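PDB 6PTR: beta sliding clamp from Bartonella birtlesii LL-WM9, which probably encircles DNA as a ring-shaped head-to-tail homodimer, tethering DNA polymerases and other proteins to it and making replication processive. Local coordinates for residues T12-F18 / E63-V67. Numbering follows the deposited sequence.
Sequences TVDRSQF and ESFTV
Phe65, on strand 59-69, packs between two sheets of the N-terminal domain, meeting Gln17, Phe18 and Val13 where strand 10-14 turns into helix 15-26. Its CG stands between the backbone N and the carbonyl carbon (chi1 56°), a placement that sends the ring off the strand toward the helix start. The methylene CG of Gln17 approaches the ring obliquely, in an off-centre CH-pi contact 4.2 Å from the Phe65 centroid, while the amide continues past the ring nearly parallel to it, the planes 18° apart. Glutamine suits this half-covered margin: its aliphatic part packs on the aromatic ring while its amide NE2 is hydrogen-bonded beyond the contact. Deeper in, Phe65 CZ comes to the edge of the Phe18 ring, 3.7 Å from Phe18 CD1, and Val13 CG1 touches the edge of Phe65 at CE2, 4.1 Å away. The compact branched Val13 also meets Val67, whose CG1 makes a close van der Waals approach to the backbone Thr12 O at 3.3 Å. Asp14 is the N-cap: its OD2 accepts from Gln17 N at 2.9 Å, fixing the first turn that presents Gln17 and Phe18. Nearby, Glu63 OE1 is hydrogen-bonded to Ser21 OG, a polar link from the strand to the same helix. A helix packed against two sheets through such an apolar layer is characteristic of the DNA polymerase III beta subunit domains, three of which follow one another along this chain.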
loop_
_atom_site.group_PDB
_atom_site.type_symbol
_atom_site.label_atom_id
_atom_site.label_comp_id
_atom_site.label_asym_id
_atom_site.label_seq_id
_atom_site.Cartn_x
_atom_site.Cartn_y
_atom_site.Cartn_z
ATOM N N THR C 12 -15.829 -7.872 30.605
ATOM C CA THR C 12 -14.834 -8.799 30.076
ATOM C C THR C 12 -15.357 -9.303 28.741
ATOM O O THR C 12 -16.448 -9.872 28.691
ATOM C CB THR C 12 -14.605 -9.969 31.040
ATOM O OG1 THR C 12 -14.106 -9.473 32.286
ATOM C CG2 THR C 12 -13.601 -10.976 30.455
ATOM N N VAL C 13 -14.598 -9.090 27.664
ATOM C CA VAL C 13 -15.085 -9.439 26.336
ATOM C C VAL C 13 -14.093 -10.360 25.646
ATOM O O VAL C 13 -12.906 -10.392 25.972
ATOM C CB VAL C 13 -15.323 -8.189 25.484
ATOM C CG1 VAL C 13 -16.375 -7.325 26.156
ATOM C CG2 VAL C 13 -14.009 -7.441 25.314
ATOM N N ASP C 14 -14.603 -11.126 24.681
ATOM C CA ASP C 14 -13.735 -11.924 23.832
ATOM C C ASP C 14 -12.999 -10.987 22.887
ATOM O O ASP C 14 -13.612 -10.120 22.259
ATOM C CB ASP C 14 -14.563 -12.955 23.061
ATOM C CG ASP C 14 -13.730 -13.778 22.094
ATOM O OD1 ASP C 14 -12.959 -14.650 22.550
ATOM O OD2 ASP C 14 -13.862 -13.561 20.870
ATOM N N ARG C 15 -11.679 -11.159 22.779
ATOM C CA ARG C 15 -10.905 -10.252 21.934
ATOM C C ARG C 15 -11.395 -10.286 20.487
ATOM O O ARG C 15 -11.606 -9.238 19.868
ATOM C CB ARG C 15 -9.424 -10.602 22.018
ATOM C CG ARG C 15 -8.551 -9.753 21.111
ATOM C CD ARG C 15 -8.327 -10.432 19.765
ATOM N NE ARG C 15 -7.545 -9.577 18.876
ATOM C CZ ARG C 15 -7.432 -9.752 17.563
ATOM N NH1 ARG C 15 -8.066 -10.748 16.952
ATOM N NH2 ARG C 15 -6.689 -8.913 16.853
ATOM N N SER C 16 -11.588 -11.488 19.936
ATOM C CA SER C 16 -11.919 -11.594 18.517
ATOM C C SER C 16 -13.291 -11.006 18.223
ATOM O O SER C 16 -13.466 -10.295 17.228
ATOM C CB SER C 16 -11.843 -13.048 18.066
ATOM O OG SER C 16 -10.491 -13.438 17.938
ATOM N N GLN C 17 -14.266 -11.273 19.088
ATOM C CA GLN C 17 -15.581 -10.662 18.933
ATOM C C GLN C 17 -15.502 -9.142 19.018
ATOM O O GLN C 17 -16.086 -8.427 18.189
ATOM C CB GLN C 17 -16.533 -11.217 19.993
ATOM C CG GLN C 17 -17.814 -10.423 20.113
ATOM C CD GLN C 17 -18.676 -10.572 18.886
ATOM O OE1 GLN C 17 -19.128 -11.674 18.567
ATOM N NE2 GLN C 17 -18.896 -9.471 18.175
ATOM N N PHE C 18 -14.795 -8.625 20.027
ATOM C CA PHE C 18 -14.678 -7.181 20.203
ATOM C C PHE C 18 -13.979 -6.529 19.016
ATOM O O PHE C 18 -14.372 -5.442 18.568
ATOM C CB PHE C 18 -13.912 -6.870 21.488
ATOM C CG PHE C 18 -13.919 -5.407 21.855
ATOM C CD1 PHE C 18 -15.080 -4.811 22.315
ATOM C CD2 PHE C 18 -12.772 -4.642 21.771
ATOM C CE1 PHE C 18 -15.109 -3.467 22.648
ATOM C CE2 PHE C 18 -12.802 -3.289 22.109
ATOM C CZ PHE C 18 -13.988 -2.710 22.547
ATOM N N GLU C 63 -22.997 -1.079 16.538
ATOM C CA GLU C 63 -23.045 -2.530 16.527
ATOM C C GLU C 63 -23.105 -2.989 17.966
ATOM O O GLU C 63 -22.486 -2.376 18.836
ATOM C CB GLU C 63 -21.847 -3.188 15.863
ATOM C CG GLU C 63 -22.162 -4.702 15.675
ATOM C CD GLU C 63 -20.964 -5.488 15.334
ATOM O OE1 GLU C 63 -20.842 -6.645 15.786
ATOM O OE2 GLU C 63 -20.125 -4.925 14.620
ATOM N N SER C 64 -23.844 -4.060 18.208
ATOM C CA SER C 64 -24.036 -4.535 19.564
ATOM C C SER C 64 -23.732 -6.014 19.612
ATOM O O SER C 64 -23.932 -6.726 18.626
ATOM C CB SER C 64 -25.467 -4.296 20.021
ATOM O OG SER C 64 -25.852 -2.976 19.677
ATOM N N PHE C 65 -23.269 -6.478 20.774
ATOM C CA PHE C 65 -23.102 -7.910 20.974
ATOM C C PHE C 65 -23.391 -8.269 22.426
ATOM O O PHE C 65 -23.245 -7.446 23.334
ATOM C CB PHE C 65 -21.693 -8.397 20.573
ATOM C CG PHE C 65 -20.556 -7.691 21.263
ATOM C CD1 PHE C 65 -20.140 -6.433 20.858
ATOM C CD2 PHE C 65 -19.876 -8.311 22.306
ATOM C CE1 PHE C 65 -19.079 -5.794 21.484
ATOM C CE2 PHE C 65 -18.799 -7.679 22.926
ATOM C CZ PHE C 65 -18.402 -6.422 22.517
ATOM N N THR C 66 -23.741 -9.538 22.618
ATOM C CA THR C 66 -24.145 -10.064 23.918
ATOM C C THR C 66 -22.922 -10.349 24.778
ATOM O O THR C 66 -21.995 -11.030 24.337
ATOM C CB THR C 66 -24.966 -11.334 23.719
ATOM O OG1 THR C 66 -26.226 -10.996 23.108
ATOM C CG2 THR C 66 -25.185 -12.045 25.050
ATOM N N VAL C 67 -22.909 -9.801 25.994
ATOM C CA VAL C 67 -21.832 -10.002 26.969
ATOM C C VAL C 67 -22.453 -10.057 28.347
ATOM O O VAL C 67 -23.314 -9.237 28.666
ATOM C CB VAL C 67 -20.791 -8.858 26.998
ATOM C CG1 VAL C 67 -19.574 -9.282 27.816
ATOM C CG2 VAL C 67 -20.394 -8.422 25.636
#